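Local coordinates for protein type II restriction enzyme NgoMIV (Neisseria gonorrhoeae, PDB 1FIU) that recognises the double-stranded sequence 5'-GCCGGC-3' and cleaves it after the first G as a magnesium-dependent homotetrameric type II restriction endonuclease, at residues Leu4-Gln7 with Glu8-Phe12; Ser74-Val77 with Gln78-Glu82; Leu159-Glu162 with Asn163-Thr166. All blocks are in the same frame, centred on the assembly; numbering follows the deposited sequence.

Contact 1. Residues Leu4-Gln7 with Glu8-Phe12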
ATOM      1  N   LEU I   4     -10.674 -35.933 -16.010  1.00 25.09           N
ATOM      2  CA  LEU I   4     -10.237 -35.029 -17.061  1.00 26.18           C
ATOM      3  C   LEU I   4      -9.181 -34.007 -16.676  1.00 23.24           C
ATOM      4  O   LEU I   4      -8.373 -33.649 -17.517  1.00 23.33           O
ATOM      5  CB  LEU I   4     -11.427 -34.314 -17.707  1.00 25.97           C
ATOM      6  CG  LEU I   4     -12.416 -35.230 -18.424  1.00 30.90           C
ATOM      7  CD1 LEU I   4     -13.432 -34.367 -19.170  1.00 29.16           C
ATOM      8  CD2 LEU I   4     -11.683 -36.156 -19.395  1.00 33.06           C
ATOM      9  N   PHE I   5      -9.189 -33.527 -15.435  1.00 24.15           N
ATOM     10  CA  PHE I   5      -8.167 -32.559 -15.053  1.00 23.07           C
ATOM     11  C   PHE I   5      -6.797 -33.238 -14.982  1.00 22.64           C
ATOM     12  O   PHE I   5      -5.773 -32.589 -15.204  1.00 21.25           O
ATOM     13  CB  PHE I   5      -8.530 -31.867 -13.742  1.00 24.00           C
ATOM     14  CG  PHE I   5      -9.530 -30.725 -13.914  1.00 25.77           C
ATOM     15  CD1 PHE I   5      -9.941 -29.973 -12.822  1.00 29.65           C
ATOM     16  CD2 PHE I   5     -10.043 -30.412 -15.170  1.00 23.51           C
ATOM     17  CE1 PHE I   5     -10.860 -28.920 -12.983  1.00 31.58           C
ATOM     18  CE2 PHE I   5     -10.951 -29.368 -15.339  1.00 25.67           C
ATOM     19  CZ  PHE I   5     -11.355 -28.626 -14.248  1.00 24.99           C
ATOM     20  N   THR I   6      -6.784 -34.547 -14.703  1.00 22.70           N
ATOM     21  CA  THR I   6      -5.516 -35.274 -14.665  1.00 24.87           C
ATOM     22  C   THR I   6      -5.044 -35.419 -16.113  1.00 23.81           C
ATOM     23  O   THR I   6      -3.855 -35.226 -16.419  1.00 24.20           O
ATOM     24  CB  THR I   6      -5.690 -36.663 -14.000  1.00 23.46           C
ATOM     25  OG1 THR I   6      -6.143 -36.477 -12.653  1.00 26.48           O
ATOM     26  CG2 THR I   6      -4.360 -37.439 -13.973  1.00 28.16           C
ATOM     27  N   GLN I   7      -5.976 -35.715 -17.016  1.00 25.07           N
ATOM     28  CA  GLN I   7      -5.645 -35.849 -18.425  1.00 25.03           C
ATOM     29  C   GLN I   7      -5.116 -34.516 -18.972  1.00 26.83           C
ATOM     30  O   GLN I   7      -4.135 -34.477 -19.719  1.00 25.29           O
ATOM     31  CB  GLN I   7      -6.877 -36.300 -19.212  1.00 25.96           C
ATOM     32  CG  GLN I   7      -7.352 -37.684 -18.806  1.00 28.20           C
ATOM     33  CD  GLN I   7      -8.477 -38.204 -19.664  1.00 31.29           C
ATOM     34  OE1 GLN I   7      -8.455 -38.060 -20.890  1.00 35.20           O
ATOM     35  NE2 GLN I   7      -9.464 -38.832 -19.028  1.00 35.08           N
ATOM     36  N   GLU I   8      -5.759 -33.417 -18.584  1.00 24.15           N
ATOM     37  CA  GLU I   8      -5.324 -32.098 -19.048  1.00 24.97           C
ATOM     38  C   GLU I   8      -3.928 -31.758 -18.519  1.00 20.73           C
ATOM     39  O   GLU I   8      -3.136 -31.139 -19.213  1.00 22.87           O
ATOM     40  CB  GLU I   8      -6.298 -31.019 -18.586  1.00 27.54           C
ATOM     41  CG  GLU I   8      -7.624 -31.013 -19.322  1.00 36.05           C
ATOM     42  CD  GLU I   8      -7.484 -30.646 -20.787  1.00 39.13           C
ATOM     43  OE1 GLU I   8      -6.596 -29.830 -21.123  1.00 37.54           O
ATOM     44  OE2 GLU I   8      -8.280 -31.162 -21.602  1.00 45.25           O
ATOM     45  N   ARG I   9      -3.654 -32.138 -17.275  1.00 20.52           N
ATOM     46  CA  ARG I   9      -2.350 -31.873 -16.666  1.00 19.92           C
ATOM     47  C   ARG I   9      -1.271 -32.639 -17.429  1.00 21.63           C
ATOM     48  O   ARG I   9      -0.179 -32.117 -17.667  1.00 22.85           O
ATOM     49  CB  ARG I   9      -2.366 -32.296 -15.188  1.00 20.53           C
ATOM     50  CG  ARG I   9      -1.120 -31.908 -14.387  1.00 19.00           C
ATOM     51  CD  ARG I   9      -1.240 -32.427 -12.978  1.00 20.87           C
ATOM     52  NE  ARG I   9      -0.181 -31.975 -12.083  1.00 20.04           N
ATOM     53  CZ  ARG I   9       0.951 -32.642 -11.850  1.00 25.86           C
ATOM     54  NH1 ARG I   9       1.186 -33.804 -12.451  1.00 23.10           N
ATOM     55  NH2 ARG I   9       1.837 -32.149 -10.999  1.00 19.06           N
ATOM     56  N   ARG I  10      -1.584 -33.865 -17.838  1.00 21.58           N
ATOM     57  CA  ARG I  10      -0.606 -34.650 -18.597  1.00 24.65           C
ATOM     58  C   ARG I  10      -0.379 -34.053 -19.977  1.00 22.31           C
ATOM     59  O   ARG I  10       0.737 -34.030 -20.477  1.00 26.37           O
ATOM     60  CB  ARG I  10      -1.071 -36.113 -18.691  1.00 26.65           C
ATOM     61  CG  ARG I  10      -1.139 -36.737 -17.311  1.00 35.91           C
ATOM     62  CD  ARG I  10      -1.512 -38.217 -17.292  1.00 42.20           C
ATOM     63  NE  ARG I  10      -1.598 -38.694 -15.910  1.00 44.94           N
ATOM     64  CZ  ARG I  10      -1.679 -39.974 -15.561  1.00 49.08           C
ATOM     65  NH1 ARG I  10      -1.683 -40.922 -16.490  1.00 50.12           N
ATOM     66  NH2 ARG I  10      -1.760 -40.309 -14.277  1.00 51.54           N
ATOM     67  N   ILE I  11      -1.439 -33.545 -20.593  1.00 22.25           N
ATOM     68  CA  ILE I  11      -1.322 -32.920 -21.896  1.00 23.19           C
ATOM     69  C   ILE I  11      -0.424 -31.687 -21.787  1.00 21.83           C
ATOM     70  O   ILE I  11       0.376 -31.405 -22.674  1.00 22.15           O
ATOM     71  CB  ILE I  11      -2.726 -32.527 -22.430  1.00 23.30           C
ATOM     72  CG1 ILE I  11      -3.495 -33.801 -22.817  1.00 25.36           C
ATOM     73  CG2 ILE I  11      -2.608 -31.568 -23.603  1.00 23.74           C
ATOM     74  CD1 ILE I  11      -4.966 -33.566 -23.140  1.00 28.62           C
ATOM     75  N   PHE I  12      -0.576 -30.945 -20.694  1.00 20.13           N
ATOM     76  CA  PHE I  12       0.222 -29.752 -20.426  1.00 18.90           C
ATOM     77  C   PHE I  12       1.720 -30.155 -20.376  1.00 18.62           C
ATOM     78  O   PHE I  12       2.565 -29.552 -21.033  1.00 20.95           O
ATOM     79  CB  PHE I  12      -0.286 -29.162 -19.096  1.00 19.97           C
ATOM     80  CG  PHE I  12       0.632 -28.160 -18.446  1.00 18.37           C
ATOM     81  CD1 PHE I  12       0.733 -26.853 -18.916  1.00 18.00           C
ATOM     82  CD2 PHE I  12       1.334 -28.513 -17.299  1.00 19.62           C
ATOM     83  CE1 PHE I  12       1.521 -25.901 -18.255  1.00 18.29           C
ATOM     84  CE2 PHE I  12       2.131 -27.564 -16.618  1.00 18.28           C
ATOM     85  CZ  PHE I  12       2.215 -26.263 -17.105  1.00 20.21           C
TER
HETATM   86  O   HOH W   1      -1.430 -35.846 -14.236  1.00 51.72           O
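Thr-6 and Arg-10, one helical turn apart, lie side by side and point the same way at the start of helix 4-18, a worked example of i to i+4 contacts along an alpha-helix. The backbone supplies the regular part. Glu-8 N bonds to Leu-4 O at 2.8 Å, and the same ladder continues with Arg-9 N to Phe-5 O, Arg-10 N to Thr-6 O and Ile-11 N to Gln-7 O.

Between side chains the main touch is a methyl against a charged group. Thr-6 has its methyl anti to the backbone N, beside the carbonyl carbon, and this sets CG2 against the guanidinium end of Arg-10, 3.6 Å from its NE. The methyl meets that flat group obliquely. The arginine chain runs extended from CG to NE, with CG 3.2 Å from Thr-6 O. Aliphatic carbons lean on carbonyl oxygens in the neighbouring columns too: Glu-8 CG lies 3.3 Å from Leu-4 O, and Ile-11 CG1 is 3.2 Å from Gln-7 O.

Partners beyond this turn give the helix its place in the fold. Arg-9, extended from CG to NE, forms salt bridges with Glu-248 and Asp-276, while Gln-7 NE2 turns back to the carbonyl oxygen of Gln-2. Phe-5 packs on Val-160 of the second subunit, and Thr-6 and Arg-9 pack on its Ile-164, so one face of this helix belongs to the subunit interface.

Solvent adds a last and looser link. A water at the edge of the Arg-10 guanidinium, in its plane, weakly accepts from NE at 3.3 Å and weakly donates to Thr-6 O, the oxygen already bonded by Arg-10 N.

Contact 2. Residues Ser74-Val77 with Gln78-Glu82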
ATOM      1  N   SER I  74      -1.393 -20.965 -21.059  1.00 17.41           N
ATOM      2  CA  SER I  74      -2.651 -20.394 -21.539  1.00 20.46           C
ATOM      3  C   SER I  74      -3.603 -21.463 -22.066  1.00 21.50           C
ATOM      4  O   SER I  74      -4.811 -21.453 -21.766  1.00 17.91           O
ATOM      5  CB  SER I  74      -2.373 -19.395 -22.653  1.00 20.60           C
ATOM      6  OG  SER I  74      -3.550 -18.666 -22.955  1.00 32.15           O
ATOM      7  N   GLU I  75      -3.062 -22.384 -22.860  1.00 19.37           N
ATOM      8  CA  GLU I  75      -3.867 -23.452 -23.437  1.00 19.70           C
ATOM      9  C   GLU I  75      -4.441 -24.372 -22.371  1.00 20.67           C
ATOM     10  O   GLU I  75      -5.585 -24.787 -22.469  1.00 21.25           O
ATOM     11  CB  GLU I  75      -3.031 -24.248 -24.449  1.00 19.74           C
ATOM     12  CG  GLU I  75      -2.637 -23.397 -25.625  1.00 24.17           C
ATOM     13  CD  GLU I  75      -1.769 -24.124 -26.624  1.00 34.91           C
ATOM     14  OE1 GLU I  75      -1.283 -25.235 -26.314  1.00 33.20           O
ATOM     15  OE2 GLU I  75      -1.570 -23.569 -27.726  1.00 39.40           O
ATOM     16  N   PHE I  76      -3.643 -24.684 -21.350  1.00 18.58           N
ATOM     17  CA  PHE I  76      -4.100 -25.531 -20.267  1.00 19.33           C
ATOM     18  C   PHE I  76      -5.234 -24.837 -19.518  1.00 21.01           C
ATOM     19  O   PHE I  76      -6.243 -25.462 -19.203  1.00 18.97           O
ATOM     20  CB  PHE I  76      -2.957 -25.822 -19.281  1.00 19.34           C
ATOM     21  CG  PHE I  76      -3.418 -26.437 -18.003  1.00 21.73           C
ATOM     22  CD1 PHE I  76      -3.756 -27.792 -17.936  1.00 21.18           C
ATOM     23  CD2 PHE I  76      -3.603 -25.640 -16.875  1.00 20.97           C
ATOM     24  CE1 PHE I  76      -4.281 -28.337 -16.756  1.00 22.31           C
ATOM     25  CE2 PHE I  76      -4.125 -26.166 -15.707  1.00 21.16           C
ATOM     26  CZ  PHE I  76      -4.467 -27.510 -15.637  1.00 23.25           C
ATOM     27  N   VAL I  77      -5.057 -23.546 -19.217  1.00 19.30           N
ATOM     28  CA  VAL I  77      -6.084 -22.819 -18.482  1.00 18.96           C
ATOM     29  C   VAL I  77      -7.373 -22.741 -19.292  1.00 20.02           C
ATOM     30  O   VAL I  77      -8.463 -23.018 -18.777  1.00 19.16           O
ATOM     31  CB  VAL I  77      -5.603 -21.399 -18.084  1.00 19.11           C
ATOM     32  CG1 VAL I  77      -6.797 -20.551 -17.568  1.00 17.69           C
ATOM     33  CG2 VAL I  77      -4.551 -21.513 -16.971  1.00 19.95           C
ATOM     34  N   GLN I  78      -7.243 -22.400 -20.563  1.00 18.25           N
ATOM     35  CA  GLN I  78      -8.410 -22.303 -21.430  1.00 22.01           C
ATOM     36  C   GLN I  78      -9.193 -23.614 -21.473  1.00 21.38           C
ATOM     37  O   GLN I  78     -10.406 -23.648 -21.255  1.00 22.31           O
ATOM     38  CB  GLN I  78      -7.962 -21.927 -22.835  1.00 23.81           C
ATOM     39  CG  GLN I  78      -9.100 -21.643 -23.808  1.00 30.85           C
ATOM     40  CD  GLN I  78      -8.579 -21.347 -25.209  1.00 38.40           C
ATOM     41  OE1 GLN I  78      -7.857 -22.158 -25.797  1.00 46.06           O
ATOM     42  NE2 GLN I  78      -8.937 -20.185 -25.749  1.00 42.71           N
ATOM     43  N   SER I  79      -8.482 -24.715 -21.706  1.00 21.68           N
ATOM     44  CA  SER I  79      -9.129 -26.011 -21.809  1.00 22.54           C
ATOM     45  C   SER I  79      -9.773 -26.513 -20.521  1.00 22.79           C
ATOM     46  O   SER I  79     -10.894 -27.033 -20.536  1.00 23.83           O
ATOM     47  CB  SER I  79      -8.105 -27.035 -22.334  1.00 26.62           C
ATOM     48  OG  SER I  79      -8.763 -28.214 -22.756  1.00 35.44           O
ATOM     49  N   ALA I  80      -9.084 -26.383 -19.393  1.00 20.53           N
ATOM     50  CA  ALA I  80      -9.643 -26.864 -18.140  1.00 19.88           C
ATOM     51  C   ALA I  80     -10.781 -25.971 -17.602  1.00 19.47           C
ATOM     52  O   ALA I  80     -11.804 -26.469 -17.127  1.00 20.23           O
ATOM     53  CB  ALA I  80      -8.523 -27.007 -17.080  1.00 18.22           C
ATOM     54  N   PHE I  81     -10.609 -24.648 -17.705  1.00 19.55           N
ATOM     55  CA  PHE I  81     -11.623 -23.734 -17.193  1.00 18.29           C
ATOM     56  C   PHE I  81     -12.932 -23.852 -17.960  1.00 18.26           C
ATOM     57  O   PHE I  81     -14.027 -23.666 -17.392  1.00 19.70           O
ATOM     58  CB  PHE I  81     -11.093 -22.286 -17.248  1.00 17.05           C
ATOM     59  CG  PHE I  81     -11.955 -21.302 -16.501  1.00 15.30           C
ATOM     60  CD1 PHE I  81     -12.215 -21.463 -15.143  1.00 16.34           C
ATOM     61  CD2 PHE I  81     -12.497 -20.203 -17.165  1.00 19.52           C
ATOM     62  CE1 PHE I  81     -13.006 -20.542 -14.447  1.00 20.91           C
ATOM     63  CE2 PHE I  81     -13.281 -19.280 -16.480  1.00 19.92           C
ATOM     64  CZ  PHE I  81     -13.538 -19.444 -15.124  1.00 21.32           C
ATOM     65  N   GLU I  82     -12.813 -24.174 -19.242  1.00 20.02           N
ATOM     66  CA  GLU I  82     -13.981 -24.350 -20.099  1.00 22.38           C
ATOM     67  C   GLU I  82     -14.923 -25.424 -19.543  1.00 23.64           C
ATOM     68  O   GLU I  82     -16.138 -25.365 -19.765  1.00 24.00           O
ATOM     69  CB  GLU I  82     -13.543 -24.724 -21.517  1.00 26.57           C
ATOM     70  CG  GLU I  82     -14.700 -24.847 -22.497  1.00 38.87           C
ATOM     71  CD  GLU I  82     -14.240 -25.098 -23.928  1.00 49.31           C
ATOM     72  OE1 GLU I  82     -13.054 -25.446 -24.133  1.00 52.37           O
ATOM     73  OE2 GLU I  82     -15.074 -24.954 -24.852  1.00 56.63           O
TER
HETATM   74  O   HOH W   2      -6.844 -24.714 -25.030  1.00 35.47           O
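Phe-76 and Ala-80 form the apolar side of this helical turn, an aromatic and a small residue in contact four positions apart. The CB of Ala-80 is directed toward the preceding turn, and it approaches the Phe-76 ring obliquely, with CZ to CB at 4.3 Å. Phe-76 holds CG anti to its backbone nitrogen (chi1 168°), which takes the ring off the helix surface to meet Phe-12 of helix 4-18, their planes about 50° apart; Pro-281 is packed against both Phe-76 and Ala-80.

One residue further on, Val-77 and Phe-81 repeat the spacing. Both pairs share the i to i+4 backbone bond, but here no side-chain pair adds to it. Phe-81 N donates to Val-77 O at 2.9 Å, and the CB of Phe-81 sits 3.1 Å from that same oxygen. The Phe-81 ring makes its contact with Trp-92 instead, edge-to-face.

The polar side is different. Gln-78 extends from the helix with its chain straight beyond CG, and its amide returns to the backbone through a water that donates both to Gln-78 OE1 and to Glu-75 O, each at 2.9 Å. Glu-75 O thereby serves two donors, since Ser-79 N also binds it at 3.0 Å. The carboxylate of Glu-75 has its own partner in Lys-15.

With apolar residues facing the protein and Glu-75 and Gln-78 facing solvent, this is a typical amphipathic alpha-helix, here flanking the sheet of a PD-(D/E)XK nuclease and bringing Ser-74 to about 7 Å, side chain to side chain, from the magnesium ligand Cys-186.

Contact 3. Residues Leu159-Glu162 with Asn163-Thr166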
ATOM      1  N   LEU I 159     -36.117  -9.579 -13.975  1.00 17.57           N
ATOM      2  CA  LEU I 159     -35.326  -8.880 -12.952  1.00 15.52           C
ATOM      3  C   LEU I 159     -34.993  -7.423 -13.257  1.00 17.34           C
ATOM      4  O   LEU I 159     -35.029  -6.581 -12.359  1.00 18.33           O
ATOM      5  CB  LEU I 159     -34.014  -9.637 -12.692  1.00 16.64           C
ATOM      6  CG  LEU I 159     -34.081 -11.121 -12.308  1.00 16.35           C
ATOM      7  CD1 LEU I 159     -32.656 -11.627 -11.991  1.00 16.20           C
ATOM      8  CD2 LEU I 159     -35.001 -11.314 -11.105  1.00 17.40           C
ATOM      9  N   VAL I 160     -34.650  -7.122 -14.504  1.00 15.04           N
ATOM     10  CA  VAL I 160     -34.286  -5.758 -14.864  1.00 16.17           C
ATOM     11  C   VAL I 160     -34.854  -5.259 -16.205  1.00 16.86           C
ATOM     12  O   VAL I 160     -35.197  -6.048 -17.093  1.00 18.26           O
ATOM     13  CB  VAL I 160     -32.726  -5.585 -14.971  1.00 17.19           C
ATOM     14  CG1 VAL I 160     -32.042  -5.997 -13.642  1.00 15.97           C
ATOM     15  CG2 VAL I 160     -32.168  -6.426 -16.161  1.00 19.51           C
ATOM     16  N   ASP I 161     -34.981  -3.934 -16.298  1.00 17.48           N
ATOM     17  CA  ASP I 161     -35.347  -3.280 -17.556  1.00 20.21           C
ATOM     18  C   ASP I 161     -34.345  -2.130 -17.699  1.00 20.36           C
ATOM     19  O   ASP I 161     -33.353  -2.102 -16.969  1.00 19.83           O
ATOM     20  CB  ASP I 161     -36.823  -2.825 -17.594  1.00 21.95           C
ATOM     21  CG  ASP I 161     -37.150  -1.689 -16.652  1.00 22.11           C
ATOM     22  OD1 ASP I 161     -36.285  -1.157 -15.914  1.00 19.43           O
ATOM     23  OD2 ASP I 161     -38.345  -1.326 -16.660  1.00 24.12           O
ATOM     24  N   GLU I 162     -34.565  -1.185 -18.614  1.00 18.20           N
ATOM     25  CA  GLU I 162     -33.594  -0.106 -18.823  1.00 22.21           C
ATOM     26  C   GLU I 162     -33.529   1.007 -17.775  1.00 19.26           C
ATOM     27  O   GLU I 162     -32.671   1.888 -17.868  1.00 23.05           O
ATOM     28  CB  GLU I 162     -33.830   0.565 -20.191  1.00 24.05           C
ATOM     29  CG  GLU I 162     -35.077   1.449 -20.234  1.00 28.14           C
ATOM     30  CD  GLU I 162     -36.364   0.704 -20.576  1.00 34.42           C
ATOM     31  OE1 GLU I 162     -36.412  -0.554 -20.524  1.00 31.99           O
ATOM     32  OE2 GLU I 162     -37.355   1.397 -20.898  1.00 36.34           O
ATOM     33  N   ASN I 163     -34.413   0.961 -16.784  1.00 19.39           N
ATOM     34  CA  ASN I 163     -34.453   1.998 -15.762  1.00 21.11           C
ATOM     35  C   ASN I 163     -34.027   1.578 -14.357  1.00 19.06           C
ATOM     36  O   ASN I 163     -34.242   2.330 -13.411  1.00 20.05           O
ATOM     37  CB  ASN I 163     -35.863   2.586 -15.685  1.00 24.89           C
ATOM     38  CG  ASN I 163     -36.300   3.193 -16.997  1.00 26.49           C
ATOM     39  OD1 ASN I 163     -35.569   3.966 -17.598  1.00 29.17           O
ATOM     40  ND2 ASN I 163     -37.494   2.845 -17.439  1.00 30.18           N
ATOM     41  N   ILE I 164     -33.433   0.396 -14.228  1.00 16.75           N
ATOM     42  CA  ILE I 164     -32.981  -0.110 -12.917  1.00 15.66           C
ATOM     43  C   ILE I 164     -31.620  -0.780 -13.115  1.00 16.86           C
ATOM     44  O   ILE I 164     -31.361  -1.306 -14.188  1.00 17.07           O
ATOM     45  CB  ILE I 164     -34.006  -1.125 -12.355  1.00 14.48           C
ATOM     46  CG1 ILE I 164     -33.648  -1.529 -10.917  1.00 16.28           C
ATOM     47  CG2 ILE I 164     -34.097  -2.355 -13.255  1.00 16.03           C
ATOM     48  CD1 ILE I 164     -34.001  -0.478  -9.863  1.00 18.32           C
ATOM     49  N   ALA I 165     -30.745  -0.744 -12.096  1.00 15.37           N
ATOM     50  CA  ALA I 165     -29.416  -1.375 -12.197  1.00 13.88           C
ATOM     51  C   ALA I 165     -28.722  -0.940 -13.476  1.00 14.87           C
ATOM     52  O   ALA I 165     -28.104  -1.751 -14.203  1.00 16.19           O
ATOM     53  CB  ALA I 165     -29.560  -2.912 -12.164  1.00 16.58           C
ATOM     54  N   THR I 166     -28.795   0.365 -13.723  1.00 13.86           N
ATOM     55  CA  THR I 166     -28.266   0.936 -14.952  1.00 17.09           C
ATOM     56  C   THR I 166     -26.769   1.079 -15.086  1.00 17.58           C
ATOM     57  O   THR I 166     -26.272   1.348 -16.193  1.00 18.54           O
ATOM     58  CB  THR I 166     -28.927   2.304 -15.243  1.00 16.10           C
ATOM     59  OG1 THR I 166     -28.522   3.255 -14.258  1.00 19.71           O
ATOM     60  CG2 THR I 166     -30.441   2.180 -15.199  1.00 20.16           C
TER
HETATM   61  O   HOH W   3     -39.223   1.118 -17.145  1.00 48.48           O
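Asp-161 OD1 accepts the backbone N-H of Asn-163 at 3.0 Å, with an N-H...O angle of 158°, and the donor comes from above the carboxylate plane. A side-chain oxygen reaching the nitrogen two residues on defines an Asx turn, here superimposed on the type I beta turn from Asp-161 to Ile-164. The geometry depends on Asp-161 placing CG between its backbone N and carbonyl carbon (chi1 69°). The other carboxylate oxygen, OD2, takes a hydrogen bond from a water at 2.6 Å; the modelled approach of this water to Asn-163 ND2 is too short to be trusted.

Glu-162 and Asn-163 run side by side at the tip of the turn, their carboxylate and amide planes 51° apart. Ile-164 crosses Val-160 at about a right angle, and CG2 of Ile-164 comes within 3.9 Å of Val-160 CB. This methyl also lies 3.5 Å from Asp-161 N.

Arg-171 donates hydrogen bonds to the carbonyl oxygens of Asp-161 and Ala-165. Ser-278 OG of the second subunit accepts from Ala-165 N, which links the loop to its neighbour. The chemistry is thus uneven: the Asp-161 carboxylate pins the turn through Asn-163 N, while Asp-161 N, buried under the Ile-164 methyl, finds no polar partner in the model, a burial that is probably unfavourable.

Overall arrangement
From the N terminus the three contacts follow in series, each a continuous stretch, so none closes a long loop and none nests within or crosses another. Contact 1 opens helix 4-18 and contact 2 lies near the end of helix 62-81. These helices pack together, their contact centres 10 Å apart, with the Glu-8 carboxylate probably hydrogen-bonded to Ser-79 OG and Phe-5 against Ala-80. Contact 3 sits apart, in the loop between helix 150-153 and strand 179-187, and its centre is 42 Å from that of contact 1. Across the subunit boundary the two are neighbours: the turn of one copy packs on the N-terminal helix of the other.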